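Local atomic coordinates of methylmalonyl-CoA carboxyltransferase 12S subunit (Propionibacterium freudenreichii, PDB entry 1ON9), a protein that transfers the carboxyl group of methylmalonyl-CoA to the biotin of the 1.3S subunit, forming propanoyl-CoA, within the homohexameric core of transcarboxylase. Residues V35-S40 with Q102-M107; A172-P177 with I192-K197; I234-E239 with L306-G311. All coordinates share one frame; numbering follows the deposited sequence.

Interaction 1. Residues V35-S40 with Q102-M107; sequences VEKQHS and QDFTVM. With MCA (methylmalonyl-coenzyme A), chain N.
Phe-104 and Thr-105 lie against Val-35 and Gln-38 where helix 32-40 meets the turn that leaves strand 95-102, at the coenzyme A end of the N-terminal carboxyltransferase domain, which has the crotonase fold. The turn is a type I beta turn from Asp-103 to Val-106 with an Asx turn inside it: Asp-103 OD1 accepts both Thr-105 N and, at 2.7 Å, Thr-105 OG1, the two donors coming from one face of the carboxylate. With OG1 bound there and also taking a bond from Gly-30 N, the methyl CG2 faces the helix and rests 4.3 Å from Val-35 CG2. Gln-38, its CG opposite the backbone N (chi1 179°) and its chain bent at chi2, brings OE1 to 3.8 Å from Phe-104 CD2, amide and ring planes only 21° apart; NE2 turns away to Asp-138 OD2 and Gln-44 O. The packed half, with Gln-38 and Thr-105 buried, holds together by shape, as no hydrogen bond crosses between the segments. On the other side the segments meet more loosely: partly exposed Lys-37 reaches out extended, its NZ at the edge of the Phe-104 ring, 4.2 Å from CE2, while the ribose of methylmalonyl-CoA sits close to that NZ. A serine in place of Phe-104 would probably open a gap between Gln-38 and the ribose, leaving C5' of the ligand without its aromatic neighbour. Past the turn, Met-107 O lies 3.2 Å from N3 of the adenine. Phe-104 CZ sits 3.8 Å from C5' of the ribose.

Interaction 2. Residues A172-P177 with I192-K197; sequences AIIAGP and IIMTKK
Ile-174 lays its CD1 methyl against CG2 of Ile-192, 3.5 Å away, the two branched chains meeting at a slant across neighbouring parallel strands. The position follows from the torsions: CG1 of Ile-174 stands beside its own backbone N (chi1 -54°) and the chain then runs straight out to CD1, which carries the methyl back over Ile-192, two residues before its strand partner Met-194. CB of the same isoleucine meets CG of Met-194 at 3.9 Å, and Ala-172 completes this face, where Pro-186 of helix 184-188 covers Ala-172, Ile-174 and Ile-192. On the opposite face Ile-173 and Ile-193 lie side by side and point the same way, CG1 of the first 4.1 Å from CD1 of the second, under Ala-244 and Ala-248 of helix 241-253. Three backbone bonds join the strands: Ile-193 N to Ala-172 O, Ile-174 N to Ile-193 O at 2.8 Å, and Thr-195 N to Ile-174 O. The first is nearly straight, 174° at the hydrogen. The strand axes are inclined by 14°; the last bridge pairs Ile-174 with Met-194, and the chain turns a corner at Gly-176. Just before the corner a water bridges the strands, donating to Ala-175 O at 2.8 Å and also hydrogen-bonded to Thr-195 OG1. That hydroxyl accepts Lys-197 N as well, at 3.2 Å, forming an ST turn that takes the chain out of the sheet. Both strands are inner members of the mixed sheet of this crotonase-like domain. The chemistry is therefore divided: hydrocarbon on the two faces and backbone bonds between the strands, with water and a threonine hydroxyl serving polar groups past the last bridge.

Interaction 3. Residues I234-E239 with L306-G311; sequences IHFVAE and LEVKAG
His-235 and Lys-309 run alongside each other, with CE of the lysine 4.0 Å from the imidazole centroid and over one face, a CH-pi contact offset toward the rim. Val-308 CG1 meets the edge of the same ring at 3.9 Å from CD2. Next to this, the Phe-236 ring ends up against strand 305-308: its CE2 lies 3.5 Å from Leu-306 CD2, the two side chains crossing at about a right angle, and CZ touches Val-308 CG2. The backbones meet through one direct bond, Lys-309 N to His-235 O at 2.9 Å. A water donates to that same carbonyl and to Glu-307 O, and accepts Ala-310 N at 3.0 Å, bridging the two segments, whose strands run 114° apart and form no pairing. Further out, Glu-352 OE1 holds both polar ends, hydrogen-bonded to His-235 NE2 and salt-bridged to Lys-309 NZ, while His-235 ND1 bonds Ile-192 N, which fixes the turn of the imidazole. Helix 241-253 packs on Phe-236 through Ile-247 and Leu-251. What results is a packing contact between the outermost strands of two mixed sheets, 236-238 of one and 305-308 of the other, as befits the paired crotonase-like domains of a carboxyltransferase.

How the interactions relate
Following the chain from the N terminus, helix 32-40 is the first element involved in these contacts, and interaction 1 closes a loop of 61 residues onto the turn after strand 95-102. Interaction 2 follows with a short closure of 14 residues, and interaction 3 then spans 66 residues to reach the second sheet. The three are in series, none nested or crossed. Interactions 1 and 2 touch where Phe-104 CE1 packs on Pro-177 CG, 4.0 Å away. Interactions 2 and 3 share a sheet, strand 191-195 lying beside 236-238, and Lys-196 is salt-bridged to Glu-239. Together they lead from the methylmalonyl-CoA site through the first sheet to the second.

Interaction 1. Residues V35-S40 with Q102-M107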
# COMPACT_ATOMS: atom_id res chain seq x y z
N VAL E 35 45.18 -27.76 -8.11
CA VAL E 35 44.13 -28.05 -9.08
C VAL E 35 44.20 -29.54 -9.43
O VAL E 35 43.19 -30.20 -9.58
CB VAL E 35 44.31 -27.18 -10.34
CG1 VAL E 35 43.55 -27.77 -11.51
CG2 VAL E 35 43.84 -25.76 -10.04
N GLU E 36 45.41 -30.07 -9.57
CA GLU E 36 45.56 -31.49 -9.87
C GLU E 36 45.02 -32.31 -8.70
O GLU E 36 44.38 -33.34 -8.90
CB GLU E 36 47.02 -31.85 -10.12
CG GLU E 36 47.58 -31.27 -11.40
CD GLU E 36 49.05 -31.60 -11.59
OE1 GLU E 36 49.59 -31.24 -12.66
OE2 GLU E 36 49.66 -32.21 -10.68
N LYS E 37 45.27 -31.86 -7.48
CA LYS E 37 44.77 -32.60 -6.33
C LYS E 37 43.24 -32.59 -6.34
O LYS E 37 42.60 -33.61 -6.08
CB LYS E 37 45.28 -31.99 -5.02
CG LYS E 37 44.75 -32.71 -3.79
CD LYS E 37 45.02 -31.91 -2.51
CE LYS E 37 44.14 -32.39 -1.36
NZ LYS E 37 44.22 -31.50 -0.17
N GLN E 38 42.67 -31.43 -6.63
CA GLN E 38 41.22 -31.28 -6.69
C GLN E 38 40.71 -32.29 -7.73
O GLN E 38 39.82 -33.10 -7.45
CB GLN E 38 40.87 -29.84 -7.10
CG GLN E 38 39.37 -29.55 -7.21
CD GLN E 38 38.69 -29.28 -5.87
OE1 GLN E 38 39.25 -29.53 -4.80
NE2 GLN E 38 37.46 -28.77 -5.93
N HIS E 39 41.31 -32.26 -8.91
CA HIS E 39 40.91 -33.16 -9.98
C HIS E 39 41.07 -34.62 -9.64
O HIS E 39 40.21 -35.43 -9.98
CB HIS E 39 41.70 -32.85 -11.24
CG HIS E 39 41.18 -31.65 -11.97
ND1 HIS E 39 41.96 -30.89 -12.80
CD2 HIS E 39 39.95 -31.09 -11.97
CE1 HIS E 39 41.24 -29.90 -13.29
NE2 HIS E 39 40.01 -30.00 -12.80
N SER E 40 42.16 -34.96 -8.96
CA SER E 40 42.39 -36.36 -8.60
C SER E 40 41.34 -36.82 -7.60
O SER E 40 41.06 -38.01 -7.52
CB SER E 40 43.78 -36.53 -7.99
OG SER E 40 43.84 -35.96 -6.70
N GLN E 102 33.11 -21.54 -4.32
CA GLN E 102 34.24 -21.54 -3.41
C GLN E 102 35.39 -22.29 -4.02
O GLN E 102 35.20 -23.37 -4.60
CB GLN E 102 33.86 -22.18 -2.07
CG GLN E 102 33.09 -21.26 -1.17
CD GLN E 102 32.91 -21.85 0.20
OE1 GLN E 102 32.54 -23.01 0.34
NE2 GLN E 102 33.16 -21.03 1.23
N ASP E 103 36.58 -21.73 -3.86
CA ASP E 103 37.81 -22.30 -4.42
C ASP E 103 38.65 -22.98 -3.34
O ASP E 103 39.44 -22.33 -2.65
CB ASP E 103 38.65 -21.20 -5.06
CG ASP E 103 39.72 -21.74 -5.97
OD1 ASP E 103 39.96 -22.96 -5.95
OD2 ASP E 103 40.32 -20.93 -6.71
N PHE E 104 38.46 -24.28 -3.20
CA PHE E 104 39.16 -25.06 -2.19
C PHE E 104 40.68 -25.02 -2.40
O PHE E 104 41.44 -25.27 -1.46
CB PHE E 104 38.66 -26.51 -2.23
CG PHE E 104 39.23 -27.37 -1.13
CD1 PHE E 104 38.73 -27.28 0.17
CD2 PHE E 104 40.29 -28.24 -1.39
CE1 PHE E 104 39.29 -28.03 1.20
CE2 PHE E 104 40.86 -29.00 -0.35
CZ PHE E 104 40.36 -28.90 0.94
N THR E 105 41.14 -24.73 -3.61
CA THR E 105 42.58 -24.68 -3.86
C THR E 105 43.22 -23.41 -3.29
O THR E 105 44.44 -23.28 -3.26
CB THR E 105 42.92 -24.74 -5.37
OG1 THR E 105 42.60 -23.49 -5.98
CG2 THR E 105 42.17 -25.87 -6.06
N VAL E 106 42.39 -22.49 -2.82
CA VAL E 106 42.90 -21.25 -2.24
C VAL E 106 42.64 -21.26 -0.73
O VAL E 106 41.51 -21.05 -0.28
CB VAL E 106 42.27 -20.02 -2.92
CG1 VAL E 106 42.69 -18.75 -2.21
CG2 VAL E 106 42.72 -19.95 -4.38
N MET E 107 43.69 -21.51 0.03
CA MET E 107 43.60 -21.60 1.48
C MET E 107 42.46 -22.54 1.90
O MET E 107 41.68 -22.24 2.81
CB MET E 107 43.40 -20.21 2.11
CG MET E 107 44.70 -19.39 2.26
SD MET E 107 44.50 -17.93 3.37
CE MET E 107 44.65 -18.69 4.99
C8 MCA N . 41.86 -26.77 4.72
N9 MCA N . 42.94 -25.95 4.34
C4 MCA N . 42.73 -24.76 5.02
C5 MCA N . 41.54 -24.96 5.76
N7 MCA N . 41.01 -26.22 5.56
N3 MCA N . 43.51 -23.61 4.99
C2 MCA N . 43.01 -22.62 5.79
N1 MCA N . 41.87 -22.68 6.56
C6 MCA N . 41.10 -23.85 6.57
N6 MCA N . 39.99 -23.85 7.34
C1' MCA N . 44.01 -26.15 3.50
C2' MCA N . 45.09 -26.94 4.25
O2' MCA N . 45.89 -26.10 5.05
C3' MCA N . 45.79 -27.67 3.10
O3' MCA N . 46.88 -26.88 2.60
C4' MCA N . 44.66 -27.93 2.07
O4' MCA N . 43.61 -26.94 2.38
C5' MCA N . 43.94 -29.33 2.11
O5' MCA N . 44.44 -29.95 2.99
P3 MCA N . 48.03 -26.83 1.39
O31 MCA N . 48.66 -28.04 2.03
O32 MCA N . 48.84 -25.58 1.58
O33 MCA N . 47.65 -27.11 -0.05

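Interaction 2. Residues A172-P177 with I192-K197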
# COMPACT_ATOMS: atom_id res chain seq x y z
N ALA E 172 22.05 -24.61 -3.15
CA ALA E 172 23.39 -24.84 -2.64
C ALA E 172 23.89 -26.15 -3.21
O ALA E 172 23.16 -27.14 -3.23
CB ALA E 172 23.36 -24.91 -1.11
N ILE E 173 25.11 -26.14 -3.73
CA ILE E 173 25.70 -27.37 -4.24
C ILE E 173 26.95 -27.58 -3.40
O ILE E 173 27.92 -26.82 -3.50
CB ILE E 173 26.12 -27.28 -5.73
CG1 ILE E 173 24.89 -27.00 -6.61
CG2 ILE E 173 26.73 -28.61 -6.17
CD1 ILE E 173 24.90 -25.62 -7.22
N ILE E 174 26.90 -28.59 -2.55
CA ILE E 174 28.03 -28.88 -1.68
C ILE E 174 28.82 -29.91 -2.47
O ILE E 174 28.36 -31.04 -2.69
CB ILE E 174 27.53 -29.42 -0.31
CG1 ILE E 174 26.53 -28.40 0.28
CG2 ILE E 174 28.73 -29.61 0.64
CD1 ILE E 174 26.03 -28.71 1.64
N ALA E 175 30.00 -29.49 -2.91
CA ALA E 175 30.83 -30.34 -3.75
C ALA E 175 32.23 -30.53 -3.18
O ALA E 175 33.19 -30.78 -3.91
CB ALA E 175 30.91 -29.74 -5.15
N GLY E 176 32.32 -30.39 -1.86
CA GLY E 176 33.58 -30.54 -1.16
C GLY E 176 33.26 -30.43 0.32
O GLY E 176 32.10 -30.57 0.72
N PRO E 177 34.27 -30.18 1.17
CA PRO E 177 33.97 -30.06 2.59
C PRO E 177 33.08 -28.86 2.84
O PRO E 177 33.06 -27.92 2.05
CB PRO E 177 35.35 -29.85 3.23
CG PRO E 177 36.27 -30.50 2.28
CD PRO E 177 35.72 -30.12 0.93
N ILE E 192 19.60 -28.22 -1.16
CA ILE E 192 20.98 -28.61 -1.08
C ILE E 192 21.22 -29.84 -1.96
O ILE E 192 20.61 -30.89 -1.75
CB ILE E 192 21.43 -28.99 0.33
CG1 ILE E 192 21.29 -27.79 1.27
CG2 ILE E 192 22.89 -29.49 0.27
CD1 ILE E 192 21.54 -28.11 2.74
N ILE E 193 22.09 -29.69 -2.95
CA ILE E 193 22.46 -30.80 -3.82
C ILE E 193 23.86 -31.11 -3.31
O ILE E 193 24.74 -30.25 -3.35
CB ILE E 193 22.59 -30.38 -5.29
CG1 ILE E 193 21.26 -29.89 -5.81
CG2 ILE E 193 23.09 -31.57 -6.12
CD1 ILE E 193 21.40 -29.11 -7.07
N MET E 194 24.07 -32.34 -2.85
CA MET E 194 25.35 -32.70 -2.28
C MET E 194 26.00 -33.85 -3.04
O MET E 194 25.37 -34.88 -3.26
CB MET E 194 25.13 -33.09 -0.82
CG MET E 194 26.37 -33.14 -0.00
SD MET E 194 25.99 -33.48 1.72
CE MET E 194 27.70 -33.89 2.28
N THR E 195 27.26 -33.67 -3.44
CA THR E 195 27.91 -34.75 -4.19
C THR E 195 28.45 -35.78 -3.22
O THR E 195 28.62 -35.51 -2.03
CB THR E 195 29.09 -34.26 -5.03
OG1 THR E 195 30.19 -33.92 -4.18
CG2 THR E 195 28.68 -33.09 -5.87
N LYS E 196 28.74 -36.97 -3.75
CA LYS E 196 29.28 -38.03 -2.92
C LYS E 196 30.73 -37.77 -2.54
O LYS E 196 31.33 -38.55 -1.81
CB LYS E 196 29.14 -39.38 -3.62
CG LYS E 196 27.69 -39.87 -3.61
CD LYS E 196 27.53 -41.28 -4.14
CE LYS E 196 26.06 -41.70 -4.03
NZ LYS E 196 25.80 -43.05 -4.58
N LYS E 197 31.29 -36.66 -3.02
CA LYS E 197 32.67 -36.31 -2.68
C LYS E 197 32.68 -35.28 -1.54
O LYS E 197 33.73 -34.94 -1.01
CB LYS E 197 33.39 -35.72 -3.89
CG LYS E 197 33.66 -36.74 -4.99
CD LYS E 197 34.52 -37.86 -4.44
CE LYS E 197 34.82 -38.91 -5.49
NZ LYS E 197 35.66 -39.99 -4.90
O HOH W 1 32.24 -32.77 -5.62

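Interaction 3. Residues I234-E239 with L306-G311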
# COMPACT_ATOMS: atom_id res chain seq x y z
N ILE E 234 19.50 -32.59 3.36
CA ILE E 234 19.66 -32.28 1.95
C ILE E 234 18.55 -32.76 1.05
O ILE E 234 17.72 -33.60 1.42
CB ILE E 234 21.00 -32.80 1.41
CG1 ILE E 234 21.01 -34.34 1.45
CG2 ILE E 234 22.16 -32.23 2.25
CD1 ILE E 234 22.21 -34.92 0.70
N HIS E 235 18.56 -32.23 -0.16
CA HIS E 235 17.49 -32.52 -1.10
C HIS E 235 17.82 -33.41 -2.27
O HIS E 235 16.92 -34.03 -2.84
CB HIS E 235 16.92 -31.20 -1.58
CG HIS E 235 16.51 -30.30 -0.45
ND1 HIS E 235 17.43 -29.58 0.29
CD2 HIS E 235 15.30 -30.04 0.10
CE1 HIS E 235 16.80 -28.92 1.25
NE2 HIS E 235 15.51 -29.19 1.16
N PHE E 236 19.10 -33.47 -2.63
CA PHE E 236 19.51 -34.30 -3.75
C PHE E 236 20.91 -34.83 -3.50
O PHE E 236 21.77 -34.10 -3.01
CB PHE E 236 19.55 -33.48 -5.05
CG PHE E 236 18.25 -32.84 -5.41
CD1 PHE E 236 17.97 -31.54 -5.01
CD2 PHE E 236 17.30 -33.55 -6.13
CE1 PHE E 236 16.74 -30.94 -5.32
CE2 PHE E 236 16.06 -32.97 -6.44
CZ PHE E 236 15.79 -31.66 -6.03
N VAL E 237 21.13 -36.09 -3.86
CA VAL E 237 22.46 -36.67 -3.74
C VAL E 237 22.95 -36.78 -5.18
O VAL E 237 22.25 -37.32 -6.03
CB VAL E 237 22.45 -38.08 -3.11
CG1 VAL E 237 23.82 -38.73 -3.27
CG2 VAL E 237 22.10 -37.99 -1.63
N ALA E 238 24.14 -36.26 -5.44
CA ALA E 238 24.71 -36.31 -6.78
C ALA E 238 25.96 -37.17 -6.77
O ALA E 238 26.77 -37.09 -5.85
CB ALA E 238 25.07 -34.88 -7.25
N GLU E 239 26.12 -37.99 -7.80
CA GLU E 239 27.31 -38.83 -7.88
C GLU E 239 28.56 -37.98 -7.86
O GLU E 239 29.49 -38.23 -7.10
CB GLU E 239 27.31 -39.68 -9.15
CG GLU E 239 26.51 -40.96 -9.01
CD GLU E 239 26.99 -41.82 -7.85
OE1 GLU E 239 26.13 -42.41 -7.17
OE2 GLU E 239 28.22 -41.92 -7.64
N LEU E 306 11.05 -34.71 -10.89
CA LEU E 306 12.33 -34.57 -10.20
C LEU E 306 11.96 -34.74 -8.73
O LEU E 306 11.37 -33.85 -8.13
CB LEU E 306 12.87 -33.15 -10.41
CG LEU E 306 14.37 -32.87 -10.28
CD1 LEU E 306 14.56 -31.60 -9.51
CD2 LEU E 306 15.10 -34.02 -9.62
N GLU E 307 12.28 -35.90 -8.17
CA GLU E 307 11.92 -36.16 -6.78
C GLU E 307 12.85 -35.41 -5.84
O GLU E 307 14.07 -35.41 -6.03
CB GLU E 307 11.97 -37.66 -6.49
CG GLU E 307 11.09 -38.01 -5.32
CD GLU E 307 11.02 -39.48 -5.01
OE1 GLU E 307 11.32 -40.32 -5.89
OE2 GLU E 307 10.64 -39.78 -3.86
N VAL E 308 12.26 -34.75 -4.84
CA VAL E 308 13.02 -34.00 -3.84
C VAL E 308 13.11 -34.89 -2.60
O VAL E 308 12.13 -35.56 -2.24
CB VAL E 308 12.30 -32.66 -3.51
CG1 VAL E 308 13.08 -31.88 -2.47
CG2 VAL E 308 12.16 -31.83 -4.80
N LYS E 309 14.29 -34.91 -1.97
CA LYS E 309 14.53 -35.75 -0.79
C LYS E 309 14.06 -37.16 -1.08
O LYS E 309 13.40 -37.80 -0.25
CB LYS E 309 13.81 -35.18 0.44
CG LYS E 309 14.62 -34.05 1.06
CD LYS E 309 14.03 -33.47 2.33
CE LYS E 309 15.03 -32.45 2.91
NZ LYS E 309 14.52 -31.76 4.13
N ALA E 310 14.43 -37.65 -2.26
CA ALA E 310 14.03 -38.97 -2.70
C ALA E 310 14.44 -40.07 -1.74
O ALA E 310 13.74 -41.08 -1.62
CB ALA E 310 14.60 -39.25 -4.09
N GLY E 311 15.55 -39.88 -1.03
CA GLY E 311 15.99 -40.90 -0.09
C GLY E 311 15.72 -40.63 1.38
O GLY E 311 16.24 -41.33 2.24
O HOH W 2 16.33 -36.33 -4.17